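Local atomic coordinates of CS6 fimbrial subunit B, CS6 fimbrial subunit A (Escherichia coli, PDB entry 4B9G), a protein that probably serves as a building block of the CS6 surface fimbriae with which enterotoxigenic strains adhere, here in an engineered fusion carrying a donor strand from subunit A. Residues Ile17-Asp29 with Ser36-Gly48. Sequence-based numbering, arbitrary orientation.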
ATOM      1  N   ILE A  17      -8.224  10.291  -9.524  1.00 10.73           N
ATOM      2  CA  ILE A  17      -7.480   9.253  -8.819  1.00  9.41           C
ATOM      3  C   ILE A  17      -8.288   7.953  -8.612  1.00  9.50           C
ATOM      4  O   ILE A  17      -7.739   6.844  -8.700  1.00  8.48           O
ATOM      5  CB  ILE A  17      -6.911   9.808  -7.510  1.00 10.35           C
ATOM      6  CG1 ILE A  17      -5.931   8.819  -6.897  1.00 12.28           C
ATOM      7  CG2 ILE A  17      -8.026  10.210  -6.544  1.00 13.77           C
ATOM      8  CD1 ILE A  17      -5.020   9.455  -5.896  1.00 14.02           C
ATOM      9  N   ASP A  18      -9.589   8.071  -8.403  1.00  9.20           N
ATOM     10  CA  ASP A  18     -10.421   6.889  -8.203  1.00  9.83           C
ATOM     11  C   ASP A  18     -10.324   5.919  -9.373  1.00  9.31           C
ATOM     12  O   ASP A  18     -10.278   4.700  -9.171  1.00 11.41           O
ATOM     13  CB  ASP A  18     -11.900   7.258  -8.047  1.00 13.58           C
ATOM     14  CG  ASP A  18     -12.237   7.846  -6.704  1.00 18.27           C
ATOM     15  OD1 ASP A  18     -11.527   7.571  -5.729  1.00 25.32           O
ATOM     16  OD2 ASP A  18     -13.255   8.564  -6.630  1.00 21.53           O
ATOM     17  N   SER A  19     -10.339   6.446 -10.596  1.00  8.23           N
ATOM     18  CA  SER A  19     -10.290   5.607 -11.780  1.00  9.12           C
ATOM     19  C   SER A  19      -8.875   5.157 -12.150  1.00  7.73           C
ATOM     20  O   SER A  19      -8.712   4.296 -13.001  1.00  8.98           O
ATOM     21  CB  SER A  19     -10.936   6.291 -12.977  1.00 11.46           C
ATOM     22  OG  SER A  19     -10.282   7.473 -13.335  1.00 15.83           O
ATOM     23  N   ALA A  20      -7.848   5.733 -11.534  1.00  7.03           N
ATOM     24  CA  ALA A  20      -6.474   5.426 -11.921  1.00  6.92           C
ATOM     25  C   ALA A  20      -5.905   4.189 -11.245  1.00  7.71           C
ATOM     26  O   ALA A  20      -4.953   3.606 -11.762  1.00  8.59           O
ATOM     27  CB  ALA A  20      -5.576   6.619 -11.634  1.00  8.32           C
ATOM     28  N   VAL A  21      -6.391   3.792 -10.102  1.00  7.49           N
ATOM     29  CA  VAL A  21      -5.857   2.817  -9.179  1.00  7.16           C
ATOM     30  C   VAL A  21      -6.804   1.662  -8.946  1.00  7.00           C
ATOM     31  O   VAL A  21      -8.006   1.856  -8.784  1.00  8.25           O
ATOM     32  CB  VAL A  21      -5.531   3.482  -7.822  1.00  8.90           C
ATOM     33  CG1 VAL A  21      -4.950   2.562  -6.869  1.00 11.77           C
ATOM     34  CG2 VAL A  21      -4.722   4.685  -7.981  1.00  9.19           C
ATOM     35  N   ARG A  22      -6.262   0.437  -8.900  1.00  6.54           N
ATOM     36  CA  ARG A  22      -7.008  -0.734  -8.479  1.00  7.38           C
ATOM     37  C   ARG A  22      -6.200  -1.497  -7.412  1.00  6.42           C
ATOM     38  O   ARG A  22      -4.966  -1.558  -7.454  1.00  7.11           O
ATOM     39  CB  ARG A  22      -7.278  -1.640  -9.701  1.00 15.75           C
ATOM     40  CG  ARG A  22      -7.660  -3.049  -9.487  1.00 14.89           C
ATOM     41  CD  ARG A  22      -8.068  -3.619 -10.810  1.00  9.74           C
ATOM     42  NE  ARG A  22      -7.094  -4.372 -11.608  1.00  8.53           N
ATOM     43  CZ  ARG A  22      -7.033  -5.700 -11.657  1.00  7.84           C
ATOM     44  NH1 ARG A  22      -7.797  -6.457 -10.879  1.00  8.44           N
ATOM     45  NH2 ARG A  22      -6.202  -6.272 -12.517  1.00 10.07           N
ATOM     46  N   ILE A  23      -6.923  -2.117  -6.484  1.00  6.28           N
ATOM     47  CA  ILE A  23      -6.389  -2.953  -5.416  1.00  6.41           C
ATOM     48  C   ILE A  23      -6.809  -4.404  -5.676  1.00  5.94           C
ATOM     49  O   ILE A  23      -7.966  -4.669  -6.046  1.00  6.85           O
ATOM     50  CB  ILE A  23      -6.973  -2.544  -4.062  1.00  7.48           C
ATOM     51  CG1 ILE A  23      -6.853  -1.032  -3.823  1.00  7.75           C
ATOM     52  CG2 ILE A  23      -6.361  -3.416  -2.950  1.00  9.04           C
ATOM     53  CD1 ILE A  23      -5.442  -0.505  -3.773  1.00  8.22           C
ATOM     54  N   ILE A  24      -5.870  -5.333  -5.486  1.00  6.12           N
ATOM     55  CA  ILE A  24      -6.108  -6.763  -5.691  1.00  6.67           C
ATOM     56  C   ILE A  24      -5.715  -7.519  -4.414  1.00  6.44           C
ATOM     57  O   ILE A  24      -4.528  -7.731  -4.148  1.00  6.22           O
ATOM     58  CB  ILE A  24      -5.305  -7.334  -6.889  1.00  7.93           C
ATOM     59  CG1 ILE A  24      -5.403  -6.433  -8.123  1.00  8.81           C
ATOM     60  CG2 ILE A  24      -5.789  -8.744  -7.198  1.00 10.77           C
ATOM     61  CD1 ILE A  24      -4.595  -6.912  -9.319  1.00 11.34           C
ATOM     62  N   PRO A  25      -6.694  -7.899  -3.570  1.00  8.26           N
ATOM     63  CA  PRO A  25      -6.363  -8.687  -2.367  1.00  8.35           C
ATOM     64  C   PRO A  25      -5.779 -10.045  -2.708  1.00  8.99           C
ATOM     65  O   PRO A  25      -6.146 -10.627  -3.728  1.00 11.50           O
ATOM     66  CB  PRO A  25      -7.723  -8.848  -1.662  1.00 10.09           C
ATOM     67  CG  PRO A  25      -8.509  -7.648  -2.162  1.00 14.18           C
ATOM     68  CD  PRO A  25      -8.122  -7.517  -3.599  1.00 14.79           C
ATOM     69  N   VAL A  26      -4.909 -10.544  -1.831  1.00  8.68           N
ATOM     70  CA  VAL A  26      -4.443 -11.922  -1.876  1.00  9.40           C
ATOM     71  C   VAL A  26      -5.167 -12.694  -0.782  1.00  9.20           C
ATOM     72  O   VAL A  26      -5.359 -12.212   0.346  1.00  9.86           O
ATOM     73  CB  VAL A  26      -2.909 -12.027  -1.714  1.00 10.03           C
ATOM     74  CG1 VAL A  26      -2.433 -13.478  -1.765  1.00 11.81           C
ATOM     75  CG2 VAL A  26      -2.204 -11.210  -2.800  1.00 10.85           C
ATOM     76  N   ASN A  27      -5.599 -13.888  -1.150  1.00 10.21           N
ATOM     77  CA  ASN A  27      -6.353 -14.745  -0.265  1.00 11.22           C
ATOM     78  C   ASN A  27      -5.480 -15.938   0.108  1.00 11.61           C
ATOM     79  O   ASN A  27      -4.871 -16.573  -0.760  1.00 16.79           O
ATOM     80  CB  ASN A  27      -7.679 -15.128  -0.938  1.00 13.04           C
ATOM     81  CG  ASN A  27      -8.450 -13.885  -1.380  1.00 13.43           C
ATOM     82  OD1 ASN A  27      -8.856 -13.071  -0.538  1.00 14.42           O
ATOM     83  ND2 ASN A  27      -8.567 -13.686  -2.698  1.00 16.16           N
ATOM     84  N   TYR A  28      -5.393 -16.200   1.408  1.00 10.27           N
ATOM     85  CA  TYR A  28      -4.563 -17.253   1.966  1.00 10.86           C
ATOM     86  C   TYR A  28      -5.397 -18.335   2.614  1.00 11.46           C
ATOM     87  O   TYR A  28      -6.484 -18.066   3.102  1.00 13.93           O
ATOM     88  CB  TYR A  28      -3.587 -16.676   3.001  1.00 15.57           C
ATOM     89  CG  TYR A  28      -2.449 -15.945   2.321  1.00 18.19           C
ATOM     90  CD1 TYR A  28      -1.362 -16.645   1.802  1.00 22.13           C
ATOM     91  CD2 TYR A  28      -2.487 -14.574   2.132  1.00 15.97           C
ATOM     92  CE1 TYR A  28      -0.331 -15.992   1.137  1.00 22.12           C
ATOM     93  CE2 TYR A  28      -1.448 -13.918   1.472  1.00 14.30           C
ATOM     94  CZ  TYR A  28      -0.383 -14.643   0.979  1.00 16.58           C
ATOM     95  OH  TYR A  28       0.640 -14.021   0.296  1.00 16.17           O
ATOM     96  N   ASP A  29      -4.889 -19.558   2.627  1.00 13.18           N
ATOM     97  CA  ASP A  29      -5.526 -20.640   3.355  1.00 14.73           C
ATOM     98  C   ASP A  29      -4.879 -20.885   4.714  1.00 14.56           C
ATOM     99  O   ASP A  29      -5.367 -21.704   5.482  1.00 19.50           O
ATOM    100  CB  ASP A  29      -5.497 -21.933   2.536  1.00 20.06           C
ATOM    101  CG  ASP A  29      -6.625 -22.020   1.530  1.00 27.46           C
ATOM    102  OD1 ASP A  29      -7.567 -21.206   1.595  1.00 26.36           O
ATOM    103  OD2 ASP A  29      -6.578 -22.932   0.675  1.00 35.09           O
ATOM    104  N   SER A  36       5.511 -12.408   2.288  1.00  9.92           N
ATOM    105  CA  SER A  36       4.326 -12.712   1.525  1.00 10.75           C
ATOM    106  C   SER A  36       3.590 -11.467   1.103  1.00  7.80           C
ATOM    107  O   SER A  36       3.570 -10.482   1.830  1.00  8.30           O
ATOM    108  CB  SER A  36       3.366 -13.653   2.224  1.00 17.91           C
ATOM    109  OG  SER A  36       3.906 -14.842   2.612  1.00 22.78           O
ATOM    110  N   GLN A  37       2.994 -11.536  -0.085  1.00  6.80           N
ATOM    111  CA  GLN A  37       2.200 -10.437  -0.573  1.00  6.66           C
ATOM    112  C   GLN A  37       0.783 -10.527  -0.029  1.00  6.29           C
ATOM    113  O   GLN A  37       0.081 -11.529  -0.208  1.00  9.08           O
ATOM    114  CB  GLN A  37       2.148 -10.439  -2.105  1.00  8.76           C
ATOM    115  CG  GLN A  37       3.484 -10.239  -2.773  1.00 10.62           C
ATOM    116  CD  GLN A  37       3.383 -10.443  -4.264  1.00 15.81           C
ATOM    117  OE1 GLN A  37       2.714  -9.692  -4.957  1.00 16.11           O
ATOM    118  NE2 GLN A  37       4.018 -11.485  -4.761  1.00 18.70           N
ATOM    119  N   LEU A  38       0.319  -9.462   0.624  1.00  5.14           N
ATOM    120  CA  LEU A  38      -1.023  -9.414   1.209  1.00  5.37           C
ATOM    121  C   LEU A  38      -2.063  -8.860   0.231  1.00  5.41           C
ATOM    122  O   LEU A  38      -3.229  -9.289   0.254  1.00  6.18           O
ATOM    123  CB  LEU A  38      -1.008  -8.598   2.481  1.00  5.89           C
ATOM    124  CG  LEU A  38      -0.042  -9.088   3.562  1.00  6.04           C
ATOM    125  CD1 LEU A  38      -0.128  -8.187   4.806  1.00  7.71           C
ATOM    126  CD2 LEU A  38      -0.274 -10.554   3.925  1.00  7.64           C
ATOM    127  N   TYR A  39      -1.653  -7.898  -0.583  1.00  5.33           N
ATOM    128  CA  TYR A  39      -2.457  -7.342  -1.661  1.00  5.51           C
ATOM    129  C   TYR A  39      -1.496  -6.688  -2.646  1.00  5.12           C
ATOM    130  O   TYR A  39      -0.328  -6.442  -2.309  1.00  5.48           O
ATOM    131  CB  TYR A  39      -3.541  -6.375  -1.154  1.00  5.72           C
ATOM    132  CG  TYR A  39      -3.079  -5.079  -0.522  1.00  5.46           C
ATOM    133  CD1 TYR A  39      -2.751  -3.982  -1.300  1.00  5.70           C
ATOM    134  CD2 TYR A  39      -3.007  -4.940   0.856  1.00  5.49           C
ATOM    135  CE1 TYR A  39      -2.383  -2.765  -0.721  1.00  6.39           C
ATOM    136  CE2 TYR A  39      -2.633  -3.734   1.452  1.00  5.72           C
ATOM    137  CZ  TYR A  39      -2.336  -2.640   0.657  1.00  5.75           C
ATOM    138  OH  TYR A  39      -1.991  -1.418   1.183  1.00  5.96           O
ATOM    139  N   THR A  40      -1.989  -6.398  -3.839  1.00  5.03           N
ATOM    140  CA  THR A  40      -1.196  -5.652  -4.818  1.00  5.32           C
ATOM    141  C   THR A  40      -2.014  -4.436  -5.278  1.00  5.46           C
ATOM    142  O   THR A  40      -3.242  -4.335  -5.049  1.00  5.83           O
ATOM    143  CB  THR A  40      -0.761  -6.536  -5.928  1.00  6.94           C
ATOM    144  OG1 THR A  40       0.174  -7.545  -5.574  1.00 12.49           O
ATOM    145  CG2 THR A  40      -1.801  -6.943  -6.748  1.00  4.75           C
ATOM    146  N   VAL A  41      -1.305  -3.501  -5.887  1.00  5.43           N
ATOM    147  CA  VAL A  41      -1.849  -2.228  -6.346  1.00  6.05           C
ATOM    148  C   VAL A  41      -1.373  -2.024  -7.781  1.00  5.98           C
ATOM    149  O   VAL A  41      -0.175  -2.203  -8.074  1.00  7.02           O
ATOM    150  CB  VAL A  41      -1.325  -1.058  -5.487  1.00  6.33           C
ATOM    151  CG1 VAL A  41      -1.960   0.265  -5.926  1.00  6.78           C
ATOM    152  CG2 VAL A  41      -1.552  -1.329  -4.004  1.00  6.61           C
ATOM    153  N   GLU A  42      -2.285  -1.644  -8.674  1.00  5.94           N
ATOM    154  CA  GLU A  42      -1.937  -1.335 -10.064  1.00  7.02           C
ATOM    155  C   GLU A  42      -2.489   0.032 -10.405  1.00  6.87           C
ATOM    156  O   GLU A  42      -3.616   0.364 -10.031  1.00  7.26           O
ATOM    157  CB  GLU A  42      -2.457  -2.418 -11.023  1.00  7.90           C
ATOM    158  CG  GLU A  42      -1.972  -3.820 -10.618  1.00  9.48           C
ATOM    159  CD  GLU A  42      -2.087  -4.883 -11.700  1.00 11.60           C
ATOM    160  OE1 GLU A  42      -2.787  -4.676 -12.700  1.00 17.16           O
ATOM    161  OE2 GLU A  42      -1.484  -5.956 -11.539  1.00 12.22           O
ATOM    162  N   MET A  43      -1.706   0.841 -11.112  1.00  7.12           N
ATOM    163  CA  MET A  43      -2.158   2.170 -11.524  1.00 10.01           C
ATOM    164  C   MET A  43      -1.503   2.601 -12.825  1.00 11.69           C
ATOM    165  O   MET A  43      -0.400   2.204 -13.139  1.00 12.75           O
ATOM    166  CB  MET A  43      -1.889   3.224 -10.456  1.00 11.33           C
ATOM    167  CG  MET A  43      -0.401   3.502 -10.199  1.00 10.15           C
ATOM    168  SD  MET A  43      -0.049   4.744  -8.871  1.00  9.76           S
ATOM    169  CE  MET A  43      -0.543   3.880  -7.380  1.00 10.27           C
ATOM    170  N   THR A  44      -2.196   3.395 -13.617  1.00 16.10           N
ATOM    171  CA  THR A  44      -1.520   4.072 -14.748  1.00 14.39           C
ATOM    172  C   THR A  44      -1.549   5.555 -14.438  1.00 14.70           C
ATOM    173  O   THR A  44      -2.518   6.076 -13.991  1.00 17.30           O
ATOM    174  CB  THR A  44      -2.124   3.757 -16.161  1.00 16.30           C
ATOM    175  OG1 THR A  44      -1.982   2.367 -16.448  1.00 15.45           O
ATOM    176  CG2 THR A  44      -1.422   4.536 -17.277  1.00 19.49           C
ATOM    177  N   ILE A  45      -0.467   6.232 -14.686  1.00 11.96           N
ATOM    178  CA  ILE A  45      -0.351   7.628 -14.299  1.00  9.65           C
ATOM    179  C   ILE A  45      -1.099   8.523 -15.300  1.00  9.45           C
ATOM    180  O   ILE A  45      -0.761   8.521 -16.489  1.00 10.11           O
ATOM    181  CB  ILE A  45       1.136   7.985 -14.300  1.00  8.66           C
ATOM    182  CG1 ILE A  45       1.937   7.010 -13.406  1.00  9.57           C
ATOM    183  CG2 ILE A  45       1.320   9.431 -13.896  1.00  8.76           C
ATOM    184  CD1 ILE A  45       1.465   6.889 -11.969  1.00  9.24           C
ATOM    185  N   PRO A  46      -2.079   9.317 -14.837  1.00  9.35           N
ATOM    186  CA  PRO A  46      -2.771  10.208 -15.769  1.00 10.46           C
ATOM    187  C   PRO A  46      -1.865  11.319 -16.259  1.00 10.28           C
ATOM    188  O   PRO A  46      -0.942  11.756 -15.582  1.00  9.45           O
ATOM    189  CB  PRO A  46      -3.885  10.818 -14.910  1.00 13.27           C
ATOM    190  CG  PRO A  46      -4.057   9.894 -13.761  1.00 13.49           C
ATOM    191  CD  PRO A  46      -2.694   9.346 -13.501  1.00 11.78           C
ATOM    192  N   ALA A  47      -2.159  11.828 -17.449  1.00 13.40           N
ATOM    193  CA  ALA A  47      -1.444  12.988 -17.966  1.00 13.62           C
ATOM    194  C   ALA A  47      -1.578  14.117 -16.947  1.00 14.45           C
ATOM    195  O   ALA A  47      -2.653  14.326 -16.384  1.00 16.41           O
ATOM    196  CB  ALA A  47      -2.009  13.410 -19.309  1.00 18.57           C
ATOM    197  N   GLY A  48      -0.485  14.835 -16.696  1.00 13.62           N
ATOM    198  CA  GLY A  48      -0.495  15.925 -15.739  1.00 16.34           C
ATOM    199  C   GLY A  48       0.001  15.545 -14.349  1.00 12.53           C
ATOM    200  O   GLY A  48       0.198  16.429 -13.513  1.00 15.97           O
TER
HETATM  201  O   HOH W   1      -5.204   3.144 -14.696  1.00 15.00           O
HETATM  202  O   HOH W   2      -4.954  -3.417 -13.246  1.00 11.46           O
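Arg22 pairs with Glu42 and Ile24 with Thr40 in an antiparallel hairpin within the subunit B part of the fusion. Each pair is closed by two backbone hydrogen bonds, the shortest from Ile24 N to Thr40 O at 2.8 Å. Val26 N continues the ladder to Leu38 O. At the other end the bond from Thr44 N to Ala20 O is weak, and a water bridges the same two atoms. Beyond the ladder, Tyr28 OH donates to Gln37 O at 2.6 Å. This carbonyl lies at the ring edge, but the hydroxyl sits above the carbonyl plane.

The salt bridge between Arg22 NH2 and Glu42 OE1 is long, 3.8 Å. A second water ties Arg22 NE to Glu42 OE1. A chi3 bend (96°) brings the Arg22 guanidinium alongside Glu42. Ile24 CD1 lies over one guanidinium face, offset toward its rim.

Apolar contacts are made on both faces. Ile24 CB meets Thr40 CG2 at 3.5 Å on the Arg22 face. On the opposite face, Ile23 CD1 reaches Val41 CG2 and Ile23 CG2 reaches the Tyr39 ring.

Strand 21-28 also pairs in parallel with strand 145-160, while strand 37-44 runs antiparallel to strand 108-119. Tyr39 and Val41 pack on Leu134 of strand 128-142.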